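Local coordinates for protein ulvan Lyase-PL25 (Pseudoalteromonas sp. PLSV, PDB 5UAM) that cleaves ulvan, the sulfated polysaccharide of green seaweed cell walls, as a polysaccharide lyase of family 25, at residues K352-D364 and L376-W390. Residues are numbered along the deposited sequence; the frame is centred on the assembly and turned at random. Where two conformers were deposited one is given.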
loop_
_atom_site.group_PDB
_atom_site.type_symbol
_atom_site.label_atom_id
_atom_site.label_comp_id
_atom_site.label_asym_id
_atom_site.label_seq_id
_atom_site.Cartn_x
_atom_site.Cartn_y
_atom_site.Cartn_z
ATOM N N LYS A 352 -19.907 -2.334 5.593
ATOM C CA LYS A 352 -19.120 -3.242 4.769
ATOM C C LYS A 352 -19.450 -3.017 3.303
ATOM O O LYS A 352 -20.611 -2.806 2.928
ATOM C CB LYS A 352 -19.461 -4.697 5.112
ATOM C CG LYS A 352 -18.990 -5.172 6.473
ATOM C CD LYS A 352 -19.447 -6.614 6.722
ATOM C CE LYS A 352 -19.004 -7.123 8.067
ATOM N NZ LYS A 352 -19.569 -8.487 8.302
ATOM N N VAL A 353 -18.417 -3.080 2.467
ATOM C CA VAL A 353 -18.612 -3.004 1.024
ATOM C C VAL A 353 -19.407 -4.204 0.535
ATOM O O VAL A 353 -20.417 -4.056 -0.161
ATOM C CB VAL A 353 -17.254 -2.889 0.307
ATOM C CG1 VAL A 353 -17.444 -2.962 -1.203
ATOM C CG2 VAL A 353 -16.521 -1.581 0.691
ATOM N N ILE A 354 -18.972 -5.408 0.897
ATOM C CA ILE A 354 -19.660 -6.639 0.512
ATOM C C ILE A 354 -20.651 -6.974 1.625
ATOM O O ILE A 354 -20.218 -7.323 2.735
ATOM C CB ILE A 354 -18.669 -7.784 0.275
ATOM C CG1 ILE A 354 -17.654 -7.360 -0.798
ATOM C CG2 ILE A 354 -19.451 -9.030 -0.146
ATOM C CD1 ILE A 354 -16.527 -8.373 -1.063
ATOM N N PRO A 355 -21.957 -6.892 1.381
ATOM C CA PRO A 355 -22.923 -7.085 2.470
ATOM C C PRO A 355 -22.836 -8.488 3.061
ATOM O O PRO A 355 -22.698 -9.478 2.342
ATOM C CB PRO A 355 -24.282 -6.860 1.795
ATOM C CG PRO A 355 -24.017 -6.354 0.440
ATOM C CD PRO A 355 -22.605 -6.677 0.078
ATOM N N GLN A 356 -22.893 -8.552 4.391
ATOM C CA GLN A 356 -22.959 -9.808 5.142
ATOM C C GLN A 356 -21.757 -10.725 4.915
ATOM O O GLN A 356 -21.806 -11.913 5.245
ATOM C CB GLN A 356 -24.262 -10.566 4.866
ATOM C CG GLN A 356 -25.515 -9.897 5.438
ATOM C CD GLN A 356 -26.078 -8.818 4.524
ATOM O OE1 GLN A 356 -26.280 -9.043 3.328
ATOM N NE2 GLN A 356 -26.338 -7.639 5.087
ATOM N N TYR A 357 -20.659 -10.221 4.372
ATOM C CA TYR A 357 -19.499 -11.067 4.145
ATOM C C TYR A 357 -18.684 -11.132 5.430
ATOM O O TYR A 357 -18.496 -10.125 6.114
ATOM C CB TYR A 357 -18.673 -10.483 2.998
ATOM C CG TYR A 357 -17.466 -11.283 2.543
ATOM C CD1 TYR A 357 -17.594 -12.491 1.828
ATOM C CD2 TYR A 357 -16.201 -10.816 2.788
ATOM C CE1 TYR A 357 -16.448 -13.193 1.406
ATOM C CE2 TYR A 357 -15.077 -11.505 2.371
ATOM C CZ TYR A 357 -15.194 -12.672 1.688
ATOM O OH TYR A 357 -14.032 -13.321 1.288
ATOM N N GLU A 358 -18.232 -12.329 5.778
ATOM C CA GLU A 358 -17.549 -12.555 7.045
ATOM C C GLU A 358 -16.133 -13.085 6.876
ATOM O O GLU A 358 -15.500 -13.433 7.882
ATOM C CB GLU A 358 -18.342 -13.545 7.913
ATOM C CG GLU A 358 -19.791 -13.148 8.167
ATOM C CD GLU A 358 -19.932 -11.931 9.067
ATOM O OE1 GLU A 358 -21.082 -11.481 9.269
ATOM O OE2 GLU A 358 -18.902 -11.421 9.567
ATOM N N ARG A 359 -15.632 -13.202 5.647
ATOM C CA ARG A 359 -14.286 -13.687 5.402
ATOM C C ARG A 359 -13.403 -12.479 5.089
ATOM O O ARG A 359 -13.731 -11.349 5.467
ATOM C CB ARG A 359 -14.304 -14.782 4.320
ATOM C CG ARG A 359 -15.166 -15.998 4.676
ATOM C CD ARG A 359 -15.184 -17.038 3.538
ATOM N NE ARG A 359 -13.855 -17.601 3.279
ATOM C CZ ARG A 359 -13.534 -18.309 2.196
ATOM N NH1 ARG A 359 -14.438 -18.539 1.254
ATOM N NH2 ARG A 359 -12.304 -18.784 2.045
ATOM N N VAL A 360 -12.298 -12.696 4.392
ATOM C CA VAL A 360 -11.346 -11.627 4.112
ATOM C C VAL A 360 -11.740 -10.912 2.826
ATOM O O VAL A 360 -11.941 -11.550 1.784
ATOM C CB VAL A 360 -9.919 -12.183 3.990
ATOM C CG1 VAL A 360 -8.946 -11.067 3.633
ATOM C CG2 VAL A 360 -9.504 -12.912 5.267
ATOM N N SER A 361 -11.805 -9.584 2.871
ATOM C CA SER A 361 -11.931 -8.807 1.646
ATOM C C SER A 361 -10.976 -7.629 1.703
ATOM O O SER A 361 -10.691 -7.100 2.774
ATOM C CB SER A 361 -13.348 -8.314 1.367
ATOM O OG SER A 361 -13.794 -7.486 2.436
ATOM N N ARG A 362 -10.480 -7.231 0.531
ATOM C CA ARG A 362 -9.590 -6.090 0.375
ATOM C C ARG A 362 -9.974 -5.376 -0.910
ATOM O O ARG A 362 -10.489 -5.998 -1.836
ATOM C CB ARG A 362 -8.118 -6.529 0.267
ATOM C CG ARG A 362 -7.574 -7.203 1.506
ATOM C CD ARG A 362 -7.441 -6.240 2.676
ATOM N NE ARG A 362 -6.816 -6.916 3.803
ATOM C CZ ARG A 362 -7.474 -7.495 4.806
ATOM N NH1 ARG A 362 -8.802 -7.497 4.836
ATOM N NH2 ARG A 362 -6.800 -8.098 5.768
ATOM N N GLY A 363 -9.701 -4.084 -1.006
ATOM C CA GLY A 363 -10.004 -3.411 -2.254
ATOM C C GLY A 363 -9.598 -1.959 -2.192
ATOM O O GLY A 363 -9.512 -1.373 -1.118
ATOM N N ASP A 364 -9.361 -1.394 -3.361
ATOM C CA ASP A 364 -9.192 0.048 -3.520
ATOM C C ASP A 364 -10.417 0.576 -4.249
ATOM O O ASP A 364 -11.204 -0.182 -4.836
ATOM C CB ASP A 364 -7.901 0.358 -4.293
ATOM C CG ASP A 364 -7.390 1.787 -4.122
ATOM O OD1 ASP A 364 -7.929 2.567 -3.295
ATOM O OD2 ASP A 364 -6.399 2.122 -4.810
ATOM N N LEU A 376 -12.809 -1.906 -6.642
ATOM C CA LEU A 376 -12.349 -3.145 -7.254
ATOM C C LEU A 376 -11.792 -3.956 -6.087
ATOM O O LEU A 376 -10.776 -3.581 -5.479
ATOM C CB LEU A 376 -11.326 -2.865 -8.351
ATOM C CG LEU A 376 -10.873 -4.072 -9.164
ATOM C CD1 LEU A 376 -12.049 -4.872 -9.698
ATOM C CD2 LEU A 376 -9.999 -3.625 -10.338
ATOM N N THR A 377 -12.516 -5.008 -5.712
ATOM C CA THR A 377 -12.266 -5.699 -4.457
ATOM C C THR A 377 -12.089 -7.187 -4.690
ATOM O O THR A 377 -12.736 -7.782 -5.556
ATOM C CB THR A 377 -13.377 -5.390 -3.437
ATOM O OG1 THR A 377 -13.290 -6.268 -2.302
ATOM C CG2 THR A 377 -14.696 -5.548 -4.049
ATOM N N THR A 378 -11.188 -7.782 -3.923
ATOM C CA THR A 378 -11.032 -9.227 -3.953
ATOM C C THR A 378 -11.602 -9.861 -2.692
ATOM O O THR A 378 -11.475 -9.326 -1.587
ATOM C CB THR A 378 -9.588 -9.674 -4.211
ATOM O OG1 THR A 378 -9.549 -11.101 -4.338
ATOM C CG2 THR A 378 -8.673 -9.302 -3.096
ATOM N N TYR A 379 -12.205 -11.025 -2.881
ATOM C CA TYR A 379 -12.793 -11.825 -1.822
ATOM C C TYR A 379 -12.756 -13.260 -2.311
ATOM O O TYR A 379 -12.456 -13.517 -3.474
ATOM C CB TYR A 379 -14.210 -11.326 -1.503
ATOM C CG TYR A 379 -15.225 -11.540 -2.600
ATOM C CD1 TYR A 379 -15.369 -10.645 -3.656
ATOM C CD2 TYR A 379 -16.053 -12.637 -2.572
ATOM C CE1 TYR A 379 -16.326 -10.867 -4.647
ATOM C CE2 TYR A 379 -16.998 -12.872 -3.562
ATOM C CZ TYR A 379 -17.134 -11.978 -4.594
ATOM O OH TYR A 379 -18.078 -12.219 -5.569
ATOM N N ASN A 380 -13.022 -14.210 -1.428
ATOM C CA ASN A 380 -13.112 -15.595 -1.850
ATOM C C ASN A 380 -14.545 -16.090 -1.732
ATOM O O ASN A 380 -15.300 -15.686 -0.841
ATOM C CB ASN A 380 -12.116 -16.511 -1.117
ATOM C CG ASN A 380 -10.735 -16.558 -1.810
ATOM O OD1 ASN A 380 -10.209 -15.517 -2.238
ATOM N ND2 ASN A 380 -10.149 -17.748 -1.918
ATOM N N GLN A 381 -14.919 -16.951 -2.665
ATOM C CA GLN A 381 -16.170 -17.684 -2.601
ATOM C C GLN A 381 -15.753 -19.139 -2.600
ATOM O O GLN A 381 -15.208 -19.637 -3.593
ATOM C CB GLN A 381 -17.103 -17.381 -3.772
ATOM C CG GLN A 381 -18.428 -18.140 -3.594
ATOM C CD GLN A 381 -19.432 -17.921 -4.707
ATOM O OE1 GLN A 381 -19.081 -17.902 -5.887
ATOM N NE2 GLN A 381 -20.702 -17.770 -4.333
ATOM N N ASP A 382 -15.988 -19.819 -1.484
ATOM C CA ASP A 382 -15.480 -21.171 -1.301
ATOM C C ASP A 382 -13.966 -21.057 -1.471
ATOM O O ASP A 382 -13.354 -20.162 -0.867
ATOM C CB ASP A 382 -16.203 -22.108 -2.261
ATOM C CG ASP A 382 -17.721 -22.078 -2.085
ATOM O OD1 ASP A 382 -18.189 -22.058 -0.927
ATOM O OD2 ASP A 382 -18.442 -22.062 -3.107
ATOM N N ASN A 383 -13.332 -21.899 -2.281
ATOM C CA ASN A 383 -11.893 -21.844 -2.472
ATOM C C ASN A 383 -11.496 -21.057 -3.709
ATOM O O ASN A 383 -10.333 -21.121 -4.127
ATOM C CB ASN A 383 -11.321 -23.257 -2.528
ATOM C CG ASN A 383 -10.859 -23.733 -1.175
ATOM O OD1 ASN A 383 -11.451 -24.635 -0.582
ATOM N ND2 ASN A 383 -9.790 -23.119 -0.672
ATOM N N ASP A 384 -12.421 -20.298 -4.286
ATOM C CA ASP A 384 -12.146 -19.513 -5.481
ATOM C C ASP A 384 -11.828 -18.079 -5.122
ATOM O O ASP A 384 -12.451 -17.499 -4.228
ATOM C CB ASP A 384 -13.346 -19.490 -6.414
ATOM C CG ASP A 384 -13.662 -20.844 -6.974
ATOM O OD1 ASP A 384 -12.938 -21.817 -6.655
ATOM O OD2 ASP A 384 -14.650 -20.925 -7.723
ATOM N N ALA A 385 -10.896 -17.498 -5.864
ATOM C CA ALA A 385 -10.543 -16.095 -5.728
ATOM C C ALA A 385 -11.351 -15.271 -6.719
ATOM O O ALA A 385 -11.439 -15.627 -7.895
ATOM C CB ALA A 385 -9.055 -15.936 -6.034
ATOM N N VAL A 386 -11.932 -14.170 -6.250
ATOM C CA VAL A 386 -12.749 -13.301 -7.090
ATOM C C VAL A 386 -12.196 -11.885 -7.000
ATOM O O VAL A 386 -11.813 -11.427 -5.913
ATOM C CB VAL A 386 -14.237 -13.322 -6.659
ATOM C CG1 VAL A 386 -15.074 -12.518 -7.637
ATOM C CG2 VAL A 386 -14.763 -14.763 -6.533
ATOM N N LEU A 387 -12.141 -11.190 -8.135
ATOM C CA LEU A 387 -11.835 -9.760 -8.190
ATOM C C LEU A 387 -12.949 -9.114 -9.001
ATOM O O LEU A 387 -13.104 -9.419 -10.193
ATOM C CB LEU A 387 -10.465 -9.491 -8.831
ATOM C CG LEU A 387 -10.040 -8.025 -8.894
ATOM C CD1 LEU A 387 -9.815 -7.488 -7.505
ATOM C CD2 LEU A 387 -8.771 -7.888 -9.677
ATOM N N SER A 388 -13.761 -8.267 -8.363
ATOM C CA SER A 388 -14.925 -7.725 -9.041
ATOM C C SER A 388 -15.178 -6.288 -8.602
ATOM O O SER A 388 -14.705 -5.843 -7.558
ATOM C CB SER A 388 -16.160 -8.582 -8.803
ATOM O OG SER A 388 -16.471 -8.634 -7.421
ATOM N N TRP A 389 -15.919 -5.582 -9.447
ATOM C CA TRP A 389 -16.317 -4.207 -9.177
ATOM C C TRP A 389 -17.581 -4.183 -8.327
ATOM O O TRP A 389 -18.536 -4.920 -8.585
ATOM C CB TRP A 389 -16.609 -3.487 -10.490
ATOM C CG TRP A 389 -15.378 -3.171 -11.313
ATOM C CD1 TRP A 389 -14.904 -3.867 -12.374
ATOM C CD2 TRP A 389 -14.467 -2.080 -11.109
ATOM N NE1 TRP A 389 -13.752 -3.274 -12.856
ATOM C CE2 TRP A 389 -13.478 -2.167 -12.105
ATOM C CE3 TRP A 389 -14.418 -1.024 -10.203
ATOM C CZ2 TRP A 389 -12.438 -1.243 -12.212
ATOM C CZ3 TRP A 389 -13.379 -0.102 -10.311
ATOM C CH2 TRP A 389 -12.409 -0.224 -11.312
ATOM N N TRP A 390 -17.591 -3.314 -7.319
ATOM C CA TRP A 390 -18.753 -3.081 -6.469
ATOM C C TRP A 390 -19.073 -1.595 -6.483
ATOM O O TRP A 390 -18.188 -0.769 -6.229
ATOM C CB TRP A 390 -18.461 -3.545 -5.040
ATOM C CG TRP A 390 -18.356 -5.038 -4.953
ATOM C CD1 TRP A 390 -17.337 -5.813 -5.415
ATOM C CD2 TRP A 390 -19.316 -5.928 -4.384
ATOM N NE1 TRP A 390 -17.600 -7.132 -5.166
ATOM C CE2 TRP A 390 -18.808 -7.240 -4.535
ATOM C CE3 TRP A 390 -20.549 -5.750 -3.756
ATOM C CZ2 TRP A 390 -19.499 -8.361 -4.091
ATOM C CZ3 TRP A 390 -21.244 -6.869 -3.324
ATOM C CH2 TRP A 390 -20.714 -8.159 -3.493
HETATM O O HOH W 1 -17.302 -18.654 0.881
HETATM O O HOH W 2 -10.370 -20.083 0.396
#
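Ile354 lies against two aromatic rings at once. Its CG1 sits over the six-membered ring of Trp390, 3.9 Å from the centroid and 13° off the normal, which meets the criterion for a CH-pi contact, while CD1 reaches Tyr379 CD1 at 3.6 Å. With CG1 anti to the carbonyl carbon and CG2 anti to the backbone N, the two branches meet the same indole, CG2 at CH2, and Pro355 CD touches it at CZ3. Tyr379 turns its edge toward the face of Tyr357 in a T-shaped pair, the planes 79° apart.

The Tyr357 hydroxyl ties the loop to the strand end: OH receives the backbone N-H of Asn380 at 3.0 Å and donates to Val360 O at 2.8 Å, so two bonds fix its position. Farther out, Arg359 NH1 donates to Asp382 O at 2.9 Å, on a carbonyl lone pair and within the guanidinium plane, while Asn380 CB packs over one face of that group. Two waters lie in its plane and link it further to the turn, one through Asp382 N, the other through Asp382 O.

Beyond the loop, Arg362 and Thr378 form an antiparallel hydrogen-bonded pair. Arg362 O takes two donors, the backbone N of Thr378 and Thr377 OG1, the latter at 2.9 Å and above the carbonyl plane. At the next pair Gly363 and Thr377 approach to 3.9 Å between CA atoms.

In the second shell, Glu401 takes the Tyr379 hydroxyl; separately, Thr337 N binds Ser361 OG, anchoring the loop to strand 336-342 of the neighbouring sheet. The axes of 362-364 and 376-381 run at 171°, and the type II' turn 381-384 leads into the third strand of a four-stranded antiparallel beta-propeller blade; the loop from strand 347-352 of the preceding four-stranded sheet to strand 362-367 packs on the second and third strands.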